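Local coordinates for uncharacterized protein (Thermanaerovibrio acidaminovorans, PDB 3QOO) that is of unknown function but adopts a hot-dog fold related to fluoroacetyl-CoA-specific thioesterases and so may act on acyl-CoA thioesters, at residues E37-M48 / S71-L81. Numbering follows the deposited sequence.
Sequences EFMSTAAFLETM and SEVHNLAPAVL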
loop_
_atom_site.group_PDB
_atom_site.type_symbol
_atom_site.label_atom_id
_atom_site.label_comp_id
_atom_site.label_asym_id
_atom_site.label_seq_id
_atom_site.Cartn_x
_atom_site.Cartn_y
_atom_site.Cartn_z
ATOM N N GLU A 37 4.117 -0.463 17.253
ATOM C CA GLU A 37 5.571 -0.508 17.406
ATOM C C GLU A 37 6.324 -0.550 16.086
ATOM O O GLU A 37 7.516 -0.345 16.099
ATOM C CB GLU A 37 6.046 -1.693 18.271
ATOM C CG GLU A 37 6.039 -1.401 19.733
ATOM C CD GLU A 37 6.765 -2.411 20.593
ATOM O OE1 GLU A 37 7.963 -2.690 20.379
ATOM O OE2 GLU A 37 6.174 -2.859 21.572
ATOM N N PHE A 38 5.684 -0.836 14.972
ATOM C CA PHE A 38 6.445 -1.020 13.739
ATOM C C PHE A 38 5.751 -0.482 12.508
ATOM O O PHE A 38 4.552 -0.214 12.492
ATOM C CB PHE A 38 6.833 -2.493 13.595
ATOM C CG PHE A 38 5.674 -3.455 13.665
ATOM C CD1 PHE A 38 4.961 -3.778 12.527
ATOM C CD2 PHE A 38 5.366 -4.080 14.855
ATOM C CE1 PHE A 38 3.948 -4.687 12.583
ATOM C CE2 PHE A 38 4.349 -4.984 14.928
ATOM C CZ PHE A 38 3.632 -5.296 13.806
HETATM N N MSE A 39 6.544 -0.307 11.465
HETATM C CA MSE A 39 6.101 0.358 10.256
HETATM C C MSE A 39 5.001 -0.428 9.549
HETATM O O MSE A 39 5.083 -1.653 9.411
HETATM C CB MSE A 39 7.311 0.517 9.329
HETATM C CG MSE A 39 7.013 1.226 7.996
HETATM SE SE MSE A 39 8.623 1.696 6.987
HETATM C CE MSE A 39 8.488 3.392 7.555
ATOM N N SER A 40 3.982 0.286 9.078
ATOM C CA SER A 40 2.822 -0.309 8.401
ATOM C C SER A 40 3.096 -0.593 6.932
ATOM O O SER A 40 3.995 -0.028 6.287
ATOM C CB SER A 40 1.659 0.648 8.468
ATOM O OG SER A 40 1.869 1.738 7.602
ATOM N N THR A 41 2.274 -1.451 6.360
ATOM C CA THR A 41 2.356 -1.725 4.940
ATOM C C THR A 41 2.123 -0.469 4.115
ATOM O O THR A 41 2.809 -0.253 3.120
ATOM C CB THR A 41 1.363 -2.795 4.534
ATOM O OG1 THR A 41 1.525 -3.916 5.418
ATOM C CG2 THR A 41 1.609 -3.262 3.096
ATOM N N ALA A 42 1.188 0.373 4.533
ATOM C CA ALA A 42 0.914 1.615 3.826
ATOM C C ALA A 42 2.152 2.501 3.793
ATOM O O ALA A 42 2.439 3.157 2.770
ATOM C CB ALA A 42 -0.243 2.388 4.468
ATOM N N ALA A 43 2.912 2.533 4.884
ATOM C CA ALA A 43 4.139 3.319 4.934
ATOM C C ALA A 43 5.179 2.772 3.977
ATOM O O ALA A 43 5.878 3.545 3.313
ATOM C CB ALA A 43 4.689 3.361 6.349
ATOM N N PHE A 44 5.364 1.467 3.939
ATOM C CA PHE A 44 6.270 0.874 2.950
ATOM C C PHE A 44 5.861 1.263 1.550
ATOM O O PHE A 44 6.706 1.618 0.717
ATOM C CB PHE A 44 6.328 -0.646 3.070
ATOM C CG PHE A 44 7.113 -1.134 4.245
ATOM C CD1 PHE A 44 8.480 -1.084 4.257
ATOM C CD2 PHE A 44 6.492 -1.731 5.314
ATOM C CE1 PHE A 44 9.210 -1.529 5.315
ATOM C CE2 PHE A 44 7.228 -2.208 6.384
ATOM C CZ PHE A 44 8.585 -2.105 6.386
ATOM N N LEU A 45 4.558 1.228 1.277
ATOM C CA LEU A 45 4.046 1.574 -0.039
ATOM C C LEU A 45 4.292 3.054 -0.367
ATOM O O LEU A 45 4.767 3.384 -1.459
ATOM C CB LEU A 45 2.568 1.208 -0.133
ATOM C CG LEU A 45 2.018 0.868 -1.515
ATOM C CD1 LEU A 45 0.695 0.164 -1.385
ATOM C CD2 LEU A 45 1.889 2.074 -2.410
ATOM N N GLU A 46 3.979 3.945 0.559
ATOM C CA GLU A 46 4.171 5.365 0.335
ATOM C C GLU A 46 5.637 5.661 -0.033
ATOM O O GLU A 46 5.934 6.483 -0.904
ATOM C CB GLU A 46 3.777 6.142 1.589
ATOM C CG GLU A 46 3.945 7.622 1.442
ATOM C CD GLU A 46 3.656 8.385 2.710
ATOM O OE1 GLU A 46 3.101 7.790 3.659
ATOM O OE2 GLU A 46 3.983 9.591 2.731
ATOM N N THR A 47 6.567 5.002 0.658
ATOM C CA THR A 47 7.978 5.263 0.452
ATOM C C THR A 47 8.447 4.711 -0.903
ATOM O O THR A 47 9.217 5.340 -1.627
ATOM C CB THR A 47 8.800 4.698 1.609
ATOM O OG1 THR A 47 8.259 5.135 2.880
ATOM C CG2 THR A 47 10.236 5.105 1.441
HETATM N N MSE A 48 7.941 3.536 -1.261
HETATM C CA MSE A 48 8.169 2.983 -2.571
HETATM C C MSE A 48 7.689 3.930 -3.670
HETATM O O MSE A 48 8.409 4.182 -4.653
HETATM C CB MSE A 48 7.491 1.623 -2.694
HETATM C CG MSE A 48 7.603 1.023 -4.108
HETATM SE SE MSE A 48 7.052 -0.865 -4.208
HETATM C CE MSE A 48 5.179 -0.697 -3.661
ATOM N N SER A 71 0.400 -1.867 -7.050
ATOM C CA SER A 71 1.458 -2.029 -6.057
ATOM C C SER A 71 1.271 -3.310 -5.294
ATOM O O SER A 71 0.127 -3.733 -5.043
ATOM C CB SER A 71 1.495 -0.860 -5.087
ATOM O OG SER A 71 1.897 0.341 -5.727
ATOM N N GLU A 72 2.350 -3.924 -4.870
ATOM C CA GLU A 72 2.354 -5.100 -4.005
ATOM C C GLU A 72 3.459 -4.968 -2.999
ATOM O O GLU A 72 4.575 -4.517 -3.359
ATOM C CB GLU A 72 2.541 -6.360 -4.842
ATOM C CG GLU A 72 2.455 -7.653 -4.097
ATOM C CD GLU A 72 2.371 -8.878 -4.966
ATOM O OE1 GLU A 72 2.425 -10.001 -4.346
ATOM O OE2 GLU A 72 2.401 -8.726 -6.259
ATOM N N VAL A 73 3.199 -5.321 -1.748
ATOM C CA VAL A 73 4.193 -5.320 -0.686
ATOM C C VAL A 73 4.138 -6.642 0.041
ATOM O O VAL A 73 3.042 -7.136 0.353
ATOM C CB VAL A 73 3.977 -4.134 0.305
ATOM C CG1 VAL A 73 4.967 -4.196 1.485
ATOM C CG2 VAL A 73 4.094 -2.825 -0.424
ATOM N N HIS A 74 5.304 -7.215 0.310
ATOM C CA HIS A 74 5.449 -8.368 1.195
ATOM C C HIS A 74 6.204 -7.945 2.439
ATOM O O HIS A 74 7.316 -7.436 2.365
ATOM C CB HIS A 74 6.228 -9.501 0.523
ATOM C CG HIS A 74 5.585 -10.037 -0.710
ATOM N ND1 HIS A 74 6.137 -11.093 -1.416
ATOM C CD2 HIS A 74 4.467 -9.679 -1.393
ATOM C CE1 HIS A 74 5.391 -11.350 -2.481
ATOM N NE2 HIS A 74 4.362 -10.513 -2.485
ATOM N N ASN A 75 5.598 -8.122 3.591
ATOM C CA ASN A 75 6.279 -7.858 4.826
ATOM C C ASN A 75 7.085 -9.067 5.193
ATOM O O ASN A 75 6.624 -10.210 5.076
ATOM C CB ASN A 75 5.293 -7.519 5.921
ATOM C CG ASN A 75 4.740 -6.145 5.753
ATOM O OD1 ASN A 75 5.473 -5.168 5.857
ATOM N ND2 ASN A 75 3.454 -6.054 5.454
ATOM N N LEU A 76 8.302 -8.812 5.617
ATOM C CA LEU A 76 9.239 -9.881 6.035
ATOM C C LEU A 76 9.526 -9.853 7.516
ATOM O O LEU A 76 9.545 -10.899 8.162
ATOM C CB LEU A 76 10.541 -9.786 5.261
ATOM C CG LEU A 76 10.370 -9.806 3.737
ATOM C CD1 LEU A 76 11.775 -9.868 3.167
ATOM C CD2 LEU A 76 9.468 -10.809 3.087
ATOM N N ALA A 77 9.702 -8.689 8.101
ATOM C CA ALA A 77 10.106 -8.593 9.476
ATOM C C ALA A 77 9.813 -7.174 9.971
ATOM O O ALA A 77 9.718 -6.236 9.186
ATOM C CB ALA A 77 11.611 -8.957 9.623
ATOM N N PRO A 78 9.650 -7.017 11.303
ATOM C CA PRO A 78 9.222 -5.732 11.808
ATOM C C PRO A 78 10.320 -4.667 11.764
ATOM O O PRO A 78 11.431 -4.898 12.222
ATOM C CB PRO A 78 8.777 -6.057 13.241
ATOM C CG PRO A 78 9.632 -7.254 13.630
ATOM C CD PRO A 78 9.638 -8.071 12.360
ATOM N N ALA A 79 9.976 -3.489 11.269
ATOM C CA ALA A 79 10.832 -2.300 11.314
ATOM C C ALA A 79 10.293 -1.426 12.440
ATOM O O ALA A 79 9.289 -0.740 12.281
ATOM C CB ALA A 79 10.819 -1.574 9.969
ATOM N N VAL A 80 10.936 -1.492 13.593
ATOM C CA VAL A 80 10.423 -0.845 14.795
ATOM C C VAL A 80 10.544 0.690 14.712
ATOM O O VAL A 80 11.402 1.244 14.016
ATOM C CB VAL A 80 11.255 -1.389 16.035
ATOM C CG1 VAL A 80 12.679 -0.867 16.043
ATOM C CG2 VAL A 80 10.584 -1.120 17.384
ATOM N N LEU A 81 9.704 1.371 15.489
ATOM C CA LEU A 81 9.875 2.792 15.699
ATOM C C LEU A 81 11.346 3.097 16.015
ATOM O O LEU A 81 11.964 2.429 16.837
ATOM C CB LEU A 81 9.076 3.240 16.906
ATOM C CG LEU A 81 7.606 3.393 16.705
ATOM C CD1 LEU A 81 6.968 3.354 18.116
ATOM C CD2 LEU A 81 7.301 4.695 15.976
HETATM O O HOH W 1 7.441 -3.245 9.818
HETATM O O HOH W 2 3.960 -3.815 8.110
#
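V73 fills the apolar centre, its CB pointing from the strand at the first turns of the helix that begins at T41. Its CG1 lies 4.1 Å from F44 CB and its CG2 4.0 Å from M48 CE, the methyl of a selenomethionine whose chain bends at its last torsion (chi3 62°) over the strand. T41 CG2 touches V73 CB and CG1 as the two side chains run past each other in opposite directions, while L45 spreads its branches over S71, whose hydroxyl is hydrogen-bonded to Q117. F44 CZ approaches A79 CB obliquely, and the selenium of selenomethionine M39 lies over one face of the ring, offset toward the rim.

Outward, in one of two conformers of N75, ND2 donates to T41 OG1 (2.9 Å), nearly in the amide plane, and OD1 accepts from a water that also donates to M39 O. A second water links M39 O to A79 N. Beyond them the backbones form a single bridge at F38 and V80: M39 N donates to A79 O (2.9 Å) and L81 N to E37 O (2.8 Å).

The helix thus packs, hot-dog fashion, on strand 64-75, outermost in its own chain's antiparallel sheet; residues 71-74 continue that sheet into the second subunit.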